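Local coordinates for protein nucleoporin NUP170 (PDB 5HAX) that is probably a scaffold nucleoporin that helps build the nuclear pore complex, coupling a beta-propeller domain to an alpha-helical region, at residues T139-S149 and L160-R171; H55-F63 and W95-L104. All coordinates share one frame; numbering follows the deposited sequence.

Interaction 1 (T139-S149 and L160-R171)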
loop_
_atom_site.group_PDB
_atom_site.type_symbol
_atom_site.label_atom_id
_atom_site.label_comp_id
_atom_site.label_asym_id
_atom_site.label_seq_id
_atom_site.Cartn_x
_atom_site.Cartn_y
_atom_site.Cartn_z
ATOM N N THR A 139 -26.607 13.492 -8.751
ATOM C CA THR A 139 -27.063 14.859 -8.968
ATOM C C THR A 139 -28.061 15.235 -7.877
ATOM O O THR A 139 -28.370 14.443 -6.984
ATOM C CB THR A 139 -27.702 15.024 -10.353
ATOM O OG1 THR A 139 -28.986 14.384 -10.374
ATOM C CG2 THR A 139 -26.814 14.431 -11.440
ATOM N N THR A 140 -28.576 16.464 -7.962
ATOM C CA THR A 140 -29.594 16.909 -7.018
ATOM C C THR A 140 -30.942 16.242 -7.258
ATOM O O THR A 140 -31.853 16.423 -6.444
ATOM C CB THR A 140 -29.761 18.429 -7.091
ATOM O OG1 THR A 140 -30.064 18.819 -8.435
ATOM C CG2 THR A 140 -28.489 19.131 -6.639
ATOM N N SER A 141 -31.082 15.473 -8.339
ATOM C CA SER A 141 -32.338 14.830 -8.700
ATOM C C SER A 141 -32.266 13.310 -8.749
ATOM O O SER A 141 -33.290 12.658 -8.535
ATOM C CB SER A 141 -32.818 15.345 -10.066
ATOM O OG SER A 141 -34.088 14.816 -10.399
ATOM N N GLU A 142 -31.099 12.725 -9.014
ATOM C CA GLU A 142 -31.012 11.281 -9.196
ATOM C C GLU A 142 -29.562 10.831 -9.072
ATOM O O GLU A 142 -28.632 11.640 -9.093
ATOM C CB GLU A 142 -31.583 10.870 -10.557
ATOM C CG GLU A 142 -30.861 11.518 -11.731
ATOM C CD GLU A 142 -31.575 11.310 -13.052
ATOM O OE1 GLU A 142 -31.205 11.982 -14.038
ATOM O OE2 GLU A 142 -32.503 10.476 -13.104
ATOM N N ILE A 143 -29.390 9.514 -8.940
ATOM C CA ILE A 143 -28.090 8.857 -9.023
ATOM C C ILE A 143 -28.088 7.986 -10.272
ATOM O O ILE A 143 -29.066 7.282 -10.551
ATOM C CB ILE A 143 -27.775 8.008 -7.775
ATOM C CG1 ILE A 143 -27.749 8.880 -6.515
ATOM C CG2 ILE A 143 -26.433 7.304 -7.944
ATOM C CD1 ILE A 143 -29.100 9.046 -5.851
ATOM N N ILE A 144 -26.979 8.017 -11.006
ATOM C CA ILE A 144 -26.859 7.365 -12.305
ATOM C C ILE A 144 -25.671 6.414 -12.260
ATOM O O ILE A 144 -24.586 6.791 -11.800
ATOM C CB ILE A 144 -26.687 8.399 -13.434
ATOM C CG1 ILE A 144 -27.845 9.404 -13.412
ATOM C CG2 ILE A 144 -26.605 7.705 -14.789
ATOM C CD1 ILE A 144 -27.575 10.667 -14.198
ATOM N N LEU A 145 -25.877 5.188 -12.736
ATOM C CA LEU A 145 -24.819 4.191 -12.842
ATOM C C LEU A 145 -24.400 4.048 -14.299
ATOM O O LEU A 145 -25.252 3.924 -15.184
ATOM C CB LEU A 145 -25.281 2.838 -12.303
ATOM C CG LEU A 145 -25.838 2.808 -10.881
ATOM C CD1 LEU A 145 -26.221 1.383 -10.511
ATOM C CD2 LEU A 145 -24.835 3.378 -9.889
ATOM N N LEU A 146 -23.090 4.062 -14.540
ATOM C CA LEU A 146 -22.529 3.836 -15.863
ATOM C C LEU A 146 -21.496 2.725 -15.791
ATOM O O LEU A 146 -20.676 2.683 -14.869
ATOM C CB LEU A 146 -21.876 5.103 -16.429
ATOM C CG LEU A 146 -22.792 6.291 -16.717
ATOM C CD1 LEU A 146 -21.982 7.458 -17.261
ATOM C CD2 LEU A 146 -23.892 5.909 -17.692
ATOM N N GLY A 147 -21.547 1.821 -16.765
ATOM C CA GLY A 147 -20.512 0.815 -16.883
ATOM C C GLY A 147 -19.211 1.419 -17.376
ATOM O O GLY A 147 -19.195 2.355 -18.174
ATOM N N VAL A 148 -18.101 0.877 -16.882
ATOM C CA VAL A 148 -16.771 1.372 -17.215
ATOM C C VAL A 148 -15.877 0.192 -17.563
ATOM O O VAL A 148 -15.926 -0.856 -16.908
ATOM C CB VAL A 148 -16.155 2.182 -16.055
ATOM C CG1 VAL A 148 -14.757 2.667 -16.428
ATOM C CG2 VAL A 148 -17.052 3.354 -15.692
ATOM N N SER A 149 -15.058 0.371 -18.597
ATOM C CA SER A 149 -14.022 -0.585 -18.974
ATOM C C SER A 149 -12.701 0.170 -19.022
ATOM O O SER A 149 -12.484 0.983 -19.926
ATOM C CB SER A 149 -14.331 -1.240 -20.321
ATOM O OG SER A 149 -13.401 -2.271 -20.606
ATOM N N LEU A 160 -10.295 4.204 -21.221
ATOM C CA LEU A 160 -11.577 4.286 -20.531
ATOM C C LEU A 160 -12.699 4.472 -21.545
ATOM O O LEU A 160 -12.691 5.439 -22.316
ATOM C CB LEU A 160 -11.566 5.432 -19.519
ATOM C CG LEU A 160 -12.642 5.371 -18.435
ATOM C CD1 LEU A 160 -12.138 6.032 -17.165
ATOM C CD2 LEU A 160 -13.928 6.031 -18.906
ATOM N N THR A 161 -13.660 3.549 -21.533
ATOM C CA THR A 161 -14.859 3.625 -22.357
ATOM C C THR A 161 -16.079 3.414 -21.471
ATOM O O THR A 161 -16.051 2.595 -20.549
ATOM C CB THR A 161 -14.839 2.581 -23.480
ATOM O OG1 THR A 161 -14.702 1.270 -22.918
ATOM C CG2 THR A 161 -13.684 2.846 -24.436
ATOM N N LEU A 162 -17.150 4.149 -21.763
ATOM C CA LEU A 162 -18.338 4.186 -20.923
ATOM C C LEU A 162 -19.489 3.434 -21.578
ATOM O O LEU A 162 -19.634 3.430 -22.804
ATOM C CB LEU A 162 -18.753 5.632 -20.644
ATOM C CG LEU A 162 -17.683 6.484 -19.958
ATOM C CD1 LEU A 162 -18.083 7.950 -19.954
ATOM C CD2 LEU A 162 -17.434 5.990 -18.541
ATOM N N TYR A 163 -20.310 2.799 -20.740
ATOM C CA TYR A 163 -21.466 2.028 -21.178
ATOM C C TYR A 163 -22.705 2.497 -20.433
ATOM O O TYR A 163 -22.668 2.699 -19.216
ATOM C CB TYR A 163 -21.272 0.527 -20.925
ATOM C CG TYR A 163 -20.121 -0.096 -21.677
ATOM C CD1 TYR A 163 -20.348 -0.937 -22.756
ATOM C CD2 TYR A 163 -18.808 0.149 -21.302
ATOM C CE1 TYR A 163 -19.300 -1.511 -23.448
ATOM C CE2 TYR A 163 -17.752 -0.421 -21.986
ATOM C CZ TYR A 163 -18.003 -1.252 -23.058
ATOM O OH TYR A 163 -16.954 -1.822 -23.743
ATOM N N SER A 164 -23.803 2.663 -21.167
ATOM C CA SER A 164 -25.083 2.937 -20.534
ATOM C C SER A 164 -25.623 1.666 -19.883
ATOM O O SER A 164 -25.211 0.548 -20.203
ATOM C CB SER A 164 -26.083 3.482 -21.551
ATOM O OG SER A 164 -26.295 2.563 -22.607
ATOM N N THR A 165 -26.556 1.853 -18.947
ATOM C CA THR A 165 -27.065 0.747 -18.139
ATOM C C THR A 165 -28.568 0.763 -17.929
ATOM O O THR A 165 -29.115 -0.267 -17.520
ATOM C CB THR A 165 -26.392 0.741 -16.759
ATOM O OG1 THR A 165 -26.817 1.890 -16.013
ATOM C CG2 THR A 165 -24.878 0.748 -16.887
ATOM N N ARG A 166 -29.261 1.872 -18.181
ATOM C CA ARG A 166 -30.666 2.053 -17.826
ATOM C C ARG A 166 -30.897 1.960 -16.322
ATOM O O ARG A 166 -32.050 1.865 -15.884
ATOM C CB ARG A 166 -31.572 1.041 -18.544
ATOM C CG ARG A 166 -31.385 0.974 -20.052
ATOM C CD ARG A 166 -32.354 -0.026 -20.664
ATOM N NE ARG A 166 -31.946 -0.461 -21.998
ATOM C CZ ARG A 166 -32.393 -1.560 -22.596
ATOM N NH1 ARG A 166 -33.264 -2.352 -21.980
ATOM N NH2 ARG A 166 -31.966 -1.877 -23.811
ATOM N N MET A 167 -29.832 1.990 -15.523
ATOM C CA MET A 167 -29.920 1.870 -14.073
ATOM C C MET A 167 -29.830 3.259 -13.453
ATOM O O MET A 167 -28.805 3.937 -13.583
ATOM C CB MET A 167 -28.806 0.972 -13.536
ATOM C CG MET A 167 -28.888 -0.472 -14.003
ATOM S SD MET A 167 -27.469 -1.451 -13.479
ATOM C CE MET A 167 -27.913 -3.064 -14.119
ATOM N N SER A 168 -30.901 3.679 -12.784
ATOM C CA SER A 168 -30.929 4.972 -12.116
ATOM C C SER A 168 -32.103 4.995 -11.150
ATOM O O SER A 168 -33.071 4.244 -11.303
ATOM C CB SER A 168 -31.038 6.125 -13.120
ATOM O OG SER A 168 -32.323 6.161 -13.713
ATOM N N VAL A 169 -32.002 5.868 -10.149
ATOM C CA VAL A 169 -33.044 6.036 -9.145
ATOM C C VAL A 169 -33.126 7.505 -8.761
ATOM O O VAL A 169 -32.119 8.220 -8.736
ATOM C CB VAL A 169 -32.793 5.175 -7.887
ATOM C CG1 VAL A 169 -33.177 3.727 -8.141
ATOM C CG2 VAL A 169 -31.343 5.290 -7.434
ATOM N N HIS A 170 -34.343 7.953 -8.463
ATOM C CA HIS A 170 -34.537 9.305 -7.965
ATOM C C HIS A 170 -33.858 9.461 -6.612
ATOM O O HIS A 170 -33.916 8.569 -5.760
ATOM C CB HIS A 170 -36.029 9.617 -7.860
ATOM C CG HIS A 170 -36.733 9.619 -9.181
ATOM N ND1 HIS A 170 -37.992 9.087 -9.358
ATOM C CD2 HIS A 170 -36.351 10.087 -10.392
ATOM C CE1 HIS A 170 -38.355 9.228 -10.620
ATOM N NE2 HIS A 170 -37.377 9.833 -11.269
ATOM N N ARG A 171 -33.192 10.601 -6.424
ATOM C CA ARG A 171 -32.397 10.811 -5.220
ATOM C C ARG A 171 -33.280 10.874 -3.982
ATOM O O ARG A 171 -33.085 10.117 -3.024
ATOM C CB ARG A 171 -31.581 12.098 -5.347
ATOM C CG ARG A 171 -30.551 12.274 -4.242
ATOM C CD ARG A 171 -30.095 13.715 -4.123
ATOM N NE ARG A 171 -31.114 14.567 -3.518
ATOM C CZ ARG A 171 -30.931 15.844 -3.201
ATOM N NH1 ARG A 171 -29.760 16.425 -3.431
ATOM N NH2 ARG A 171 -31.915 16.542 -2.652
HETATM O O HOH W 1 -27.154 15.222 -4.359
HETATM O O HOH W 2 -27.079 4.813 -17.794
#
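From S149-T161 back to E142-H170, segments 139-149 and 160-171 run antiparallel side by side, the axes of 142-149 and 168-170 lying at 175°. Pairing comes in two runs whose register differs by two residues: Y163 N donates to G147 O at 2.8 Å in one, I143 N to V169 O at 3.0 Å in the other. T165 lies in the break between them. Its chi1 of 68° sets OG1 between the backbone N and the carbonyl carbon, where it donates to L145 O at 2.7 Å from above the carbonyl plane and accepts from M167 N, an ST turn. On one sheet face V148 CG2 lies beside L162 CD2 at 3.9 Å; on the other, Y163 turns its ring edge to G147 O. At the far end R171 N meets S141 O at 2.9 Å, almost straight at 177°. The R171 side chain then bends at its third torsion and lays a guanidinium face over T140 O, 3.4 Å from CZ, while an in-plane water joins NH1 to T139 O and NH2 salt-bridges a phosphate ion, probably from the crystallisation liquor. A leucine at R171 would probably leave the phosphate without this charged mate and T139 O without the water bridge. This is a beta hairpin forming half of a four-stranded propeller blade; at L162 and Y163 its edge strand pairs in parallel with a strand of another protein chain.

Interaction 2 (H55-F63 and W95-L104); sequences HHNIPDKVF and WDYTHPNPEL
P59 and V62 pack on the indole of W95 in an apolar contact between neighbouring blades of the beta-propeller. Strand 50-57 belongs to the sheet of 440-445, 473-478 and 481-487, so an N-terminal strand completes a blade whose other strands come from much later in the chain, as in the Velcro closure of propellers. Strand 91-96 lies in the next blade along the chain, that of 73-107, and the loop after it folds back towards helix 60-67.

Both partners of the indole lie over the same face. P59 CD comes to 3.4 Å from W95 NE1, above the five-membered ring, and V62 CG2 to 4.0 Å from W95 CZ3, above the six-membered ring; at 26° and 22° from the ring normals, both qualify as CH-pi contacts. With a chi1 of 76°, W95 CG stands between its own backbone N and carbonyl carbon, and the indole lies against P59, at the N-cap position of helix 60-67. L104 meets the same V62 methyl: its CD2 is 3.6 Å from V62 CG2, while its CD1 presses on K61 CB at 3.5 Å, tighter than usual for two carbons.

The second focus is H56. Y97 O sits over its imidazole face, 3.0 Å from H56 CG, and T98 CA lies over that same face. The angle at ND1 is too poor for a hydrogen bond, so this is contact with the ring face. H56 CD2 also reaches the edge of the Y97 ring, 3.8 Å from Y97 CD1. D96 shapes the turn carrying these residues: its OD1 accepts from T98 N, an Asx turn, and from T98 OG1 at 2.8 Å. Between the two foci, a water accepts from W95 NE1 at 3.2 Å and donates to N57 O, bridging the segments.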
loop_
_atom_site.group_PDB
_atom_site.type_symbol
_atom_site.label_atom_id
_atom_site.label_comp_id
_atom_site.label_asym_id
_atom_site.label_seq_id
_atom_site.Cartn_x
_atom_site.Cartn_y
_atom_site.Cartn_z
ATOM N N HIS A 55 4.732 16.223 -12.067
ATOM C CA HIS A 55 3.462 16.924 -11.926
ATOM C C HIS A 55 2.748 16.955 -13.272
ATOM O O HIS A 55 3.387 16.944 -14.328
ATOM C CB HIS A 55 3.663 18.353 -11.403
ATOM C CG HIS A 55 4.276 19.283 -12.405
ATOM N ND1 HIS A 55 5.637 19.390 -12.588
ATOM C CD2 HIS A 55 3.709 20.151 -13.276
ATOM C CE1 HIS A 55 5.885 20.283 -13.530
ATOM N NE2 HIS A 55 4.732 20.761 -13.964
ATOM N N HIS A 56 1.416 17.002 -13.221
ATOM C CA HIS A 56 0.570 16.997 -14.414
ATOM C C HIS A 56 -0.443 18.128 -14.300
ATOM O O HIS A 56 -1.336 18.083 -13.449
ATOM C CB HIS A 56 -0.147 15.656 -14.581
ATOM C CG HIS A 56 0.772 14.476 -14.613
ATOM N ND1 HIS A 56 1.587 14.197 -15.688
ATOM C CD2 HIS A 56 0.990 13.492 -13.710
ATOM C CE1 HIS A 56 2.277 13.097 -15.441
ATOM N NE2 HIS A 56 1.932 12.649 -14.247
ATOM N N ASN A 57 -0.318 19.129 -15.167
ATOM C CA ASN A 57 -1.237 20.258 -15.151
ATOM C C ASN A 57 -2.635 19.833 -15.584
ATOM O O ASN A 57 -2.815 18.886 -16.354
ATOM C CB ASN A 57 -0.733 21.372 -16.069
ATOM C CG ASN A 57 0.441 22.126 -15.480
ATOM O OD1 ASN A 57 0.269 22.984 -14.615
ATOM N ND2 ASN A 57 1.643 21.814 -15.951
ATOM N N ILE A 58 -3.632 20.543 -15.069
ATOM C CA ILE A 58 -5.009 20.350 -15.537
ATOM C C ILE A 58 -5.104 20.820 -16.987
ATOM O O ILE A 58 -4.568 21.892 -17.319
ATOM C CB ILE A 58 -5.988 21.119 -14.643
ATOM C CG1 ILE A 58 -6.041 20.485 -13.248
ATOM C CG2 ILE A 58 -7.389 21.134 -15.256
ATOM C CD1 ILE A 58 -6.788 21.313 -12.218
ATOM N N PRO A 59 -5.751 20.069 -17.881
ATOM C CA PRO A 59 -5.868 20.522 -19.273
ATOM C C PRO A 59 -6.552 21.877 -19.376
ATOM O O PRO A 59 -7.453 22.207 -18.600
ATOM C CB PRO A 59 -6.706 19.421 -19.934
ATOM C CG PRO A 59 -6.454 18.209 -19.101
ATOM C CD PRO A 59 -6.289 18.709 -17.698
ATOM N N ASP A 60 -6.107 22.669 -20.356
ATOM C CA ASP A 60 -6.653 24.011 -20.541
ATOM C C ASP A 60 -8.149 23.979 -20.823
ATOM O O ASP A 60 -8.878 24.879 -20.391
ATOM C CB ASP A 60 -5.920 24.726 -21.678
ATOM C CG ASP A 60 -4.490 25.086 -21.320
ATOM O OD1 ASP A 60 -4.238 25.456 -20.153
ATOM O OD2 ASP A 60 -3.616 25.005 -22.208
ATOM N N LYS A 61 -8.624 22.960 -21.541
ATOM C CA LYS A 61 -10.052 22.865 -21.832
ATOM C C LYS A 61 -10.875 22.722 -20.558
ATOM O O LYS A 61 -12.014 23.199 -20.500
ATOM C CB LYS A 61 -10.313 21.691 -22.776
ATOM C CG LYS A 61 -10.003 21.998 -24.237
ATOM C CD LYS A 61 -9.565 20.754 -25.001
ATOM C CE LYS A 61 -10.708 19.774 -25.206
ATOM N NZ LYS A 61 -10.210 18.425 -25.599
ATOM N N VAL A 62 -10.321 22.074 -19.530
ATOM C CA VAL A 62 -11.021 21.975 -18.254
ATOM C C VAL A 62 -11.073 23.337 -17.572
ATOM O O VAL A 62 -12.060 23.679 -16.912
ATOM C CB VAL A 62 -10.352 20.913 -17.361
ATOM C CG1 VAL A 62 -11.049 20.831 -16.007
ATOM C CG2 VAL A 62 -10.366 19.557 -18.049
ATOM N N PHE A 63 -10.009 24.133 -17.710
ATOM C CA PHE A 63 -10.033 25.491 -17.176
ATOM C C PHE A 63 -11.088 26.337 -17.880
ATOM O O PHE A 63 -11.755 27.165 -17.249
ATOM C CB PHE A 63 -8.655 26.141 -17.311
ATOM C CG PHE A 63 -7.643 25.643 -16.317
ATOM C CD1 PHE A 63 -7.820 25.855 -14.961
ATOM C CD2 PHE A 63 -6.502 24.983 -16.742
ATOM C CE1 PHE A 63 -6.888 25.406 -14.045
ATOM C CE2 PHE A 63 -5.565 24.533 -15.831
ATOM C CZ PHE A 63 -5.758 24.746 -14.481
ATOM N N TRP A 95 -10.429 12.528 -17.613
ATOM C CA TRP A 95 -9.229 12.540 -18.438
ATOM C C TRP A 95 -8.100 11.802 -17.732
ATOM O O TRP A 95 -8.026 11.776 -16.502
ATOM C CB TRP A 95 -8.797 13.972 -18.781
ATOM C CG TRP A 95 -8.133 14.718 -17.659
ATOM C CD1 TRP A 95 -6.794 14.789 -17.399
ATOM C CD2 TRP A 95 -8.777 15.517 -16.659
ATOM N NE1 TRP A 95 -6.565 15.577 -16.297
ATOM C CE2 TRP A 95 -7.767 16.036 -15.823
ATOM C CE3 TRP A 95 -10.110 15.841 -16.386
ATOM C CZ2 TRP A 95 -8.048 16.858 -14.736
ATOM C CZ3 TRP A 95 -10.385 16.659 -15.305
ATOM C CH2 TRP A 95 -9.359 17.157 -14.494
ATOM N N ASP A 96 -7.227 11.202 -18.539
ATOM C CA ASP A 96 -6.046 10.495 -18.052
ATOM C C ASP A 96 -4.945 11.513 -17.774
ATOM O O ASP A 96 -4.385 12.102 -18.706
ATOM C CB ASP A 96 -5.605 9.460 -19.085
ATOM C CG ASP A 96 -4.246 8.863 -18.783
ATOM O OD1 ASP A 96 -3.861 8.788 -17.598
ATOM O OD2 ASP A 96 -3.558 8.460 -19.744
ATOM N N TYR A 97 -4.626 11.726 -16.495
ATOM C CA TYR A 97 -3.662 12.757 -16.131
ATOM C C TYR A 97 -2.217 12.337 -16.368
ATOM O O TYR A 97 -1.332 13.198 -16.334
ATOM C CB TYR A 97 -3.846 13.175 -14.667
ATOM C CG TYR A 97 -3.610 12.083 -13.640
ATOM C CD1 TYR A 97 -2.324 11.686 -13.298
ATOM C CD2 TYR A 97 -4.677 11.474 -12.994
ATOM C CE1 TYR A 97 -2.109 10.698 -12.356
ATOM C CE2 TYR A 97 -4.471 10.488 -12.047
ATOM C CZ TYR A 97 -3.186 10.103 -11.735
ATOM O OH TYR A 97 -2.981 9.122 -10.794
ATOM N N THR A 98 -1.951 11.051 -16.607
ATOM C CA THR A 98 -0.603 10.623 -16.961
ATOM C C THR A 98 -0.261 10.951 -18.407
ATOM O O THR A 98 0.923 11.038 -18.749
ATOM C CB THR A 98 -0.438 9.116 -16.734
ATOM O OG1 THR A 98 -1.137 8.393 -17.754
ATOM C CG2 THR A 98 -0.964 8.708 -15.360
ATOM N N HIS A 99 -1.271 11.139 -19.255
ATOM C CA HIS A 99 -1.076 11.444 -20.664
ATOM C C HIS A 99 -0.655 12.906 -20.831
ATOM O O HIS A 99 -1.205 13.788 -20.166
ATOM C CB HIS A 99 -2.366 11.174 -21.437
ATOM C CG HIS A 99 -2.200 11.187 -22.925
ATOM N ND1 HIS A 99 -2.080 12.353 -23.647
ATOM C CD2 HIS A 99 -2.149 10.178 -23.825
ATOM C CE1 HIS A 99 -1.953 12.062 -24.930
ATOM N NE2 HIS A 99 -1.993 10.748 -25.065
ATOM N N PRO A 100 0.313 13.195 -21.707
ATOM C CA PRO A 100 0.807 14.580 -21.806
ATOM C C PRO A 100 -0.181 15.540 -22.449
ATOM O O PRO A 100 -0.178 16.728 -22.101
ATOM C CB PRO A 100 2.082 14.433 -22.647
ATOM C CG PRO A 100 1.850 13.211 -23.464
ATOM C CD PRO A 100 1.050 12.282 -22.597
ATOM N N ASN A 101 -1.012 15.072 -23.380
ATOM C CA ASN A 101 -2.051 15.886 -24.014
ATOM C C ASN A 101 -3.342 15.077 -24.044
ATOM O O ASN A 101 -3.748 14.570 -25.099
ATOM C CB ASN A 101 -1.632 16.318 -25.419
ATOM C CG ASN A 101 -2.633 17.255 -26.061
ATOM O OD1 ASN A 101 -3.251 18.079 -25.386
ATOM N ND2 ASN A 101 -2.803 17.132 -27.371
ATOM N N PRO A 102 -4.019 14.944 -22.906
ATOM C CA PRO A 102 -5.194 14.066 -22.845
ATOM C C PRO A 102 -6.378 14.619 -23.621
ATOM O O PRO A 102 -6.533 15.830 -23.791
ATOM C CB PRO A 102 -5.514 13.995 -21.345
ATOM C CG PRO A 102 -4.320 14.565 -20.643
ATOM C CD PRO A 102 -3.696 15.523 -21.593
ATOM N N GLU A 103 -7.223 13.701 -24.091
ATOM C CA GLU A 103 -8.537 14.046 -24.613
ATOM C C GLU A 103 -9.565 13.916 -23.497
ATOM O O GLU A 103 -9.476 13.014 -22.658
ATOM C CB GLU A 103 -8.919 13.146 -25.792
ATOM C CG GLU A 103 -9.233 11.699 -25.423
ATOM C CD GLU A 103 -9.756 10.897 -26.600
ATOM O OE1 GLU A 103 -9.519 11.308 -27.756
ATOM O OE2 GLU A 103 -10.416 9.862 -26.365
ATOM N N LEU A 104 -10.541 14.820 -23.488
ATOM C CA LEU A 104 -11.541 14.868 -22.430
ATOM C C LEU A 104 -12.699 13.936 -22.769
ATOM O O LEU A 104 -13.329 14.075 -23.823
ATOM C CB LEU A 104 -12.046 16.295 -22.230
ATOM C CG LEU A 104 -11.009 17.335 -21.800
ATOM C CD1 LEU A 104 -11.667 18.698 -21.664
ATOM C CD2 LEU A 104 -10.330 16.940 -20.497
HETATM O O HOH W 3 -3.548 16.506 -15.977
#

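Along the chain both segments of interaction 2 precede those of interaction 1, and both contacts fall within the one beta-propeller domain. Their centres are 24 Å apart and their nearest atoms about 6 Å, so they do not touch. The blade built from strands 73-78, 83-88, 91-96 and 105-107 stands between them: it supplies the W95-L104 side of interaction 2, and its strand 105-107, through I105 and Y107, packs against I144, L146, L160 and L162 of interaction 1. Interaction 2 thus joins the blade completed by strand 50-57 to its neighbour, whereas interaction 1 is made within the following blade. Together they cover three successive blades, from the probable ring closure to an edge that binds another protein chain.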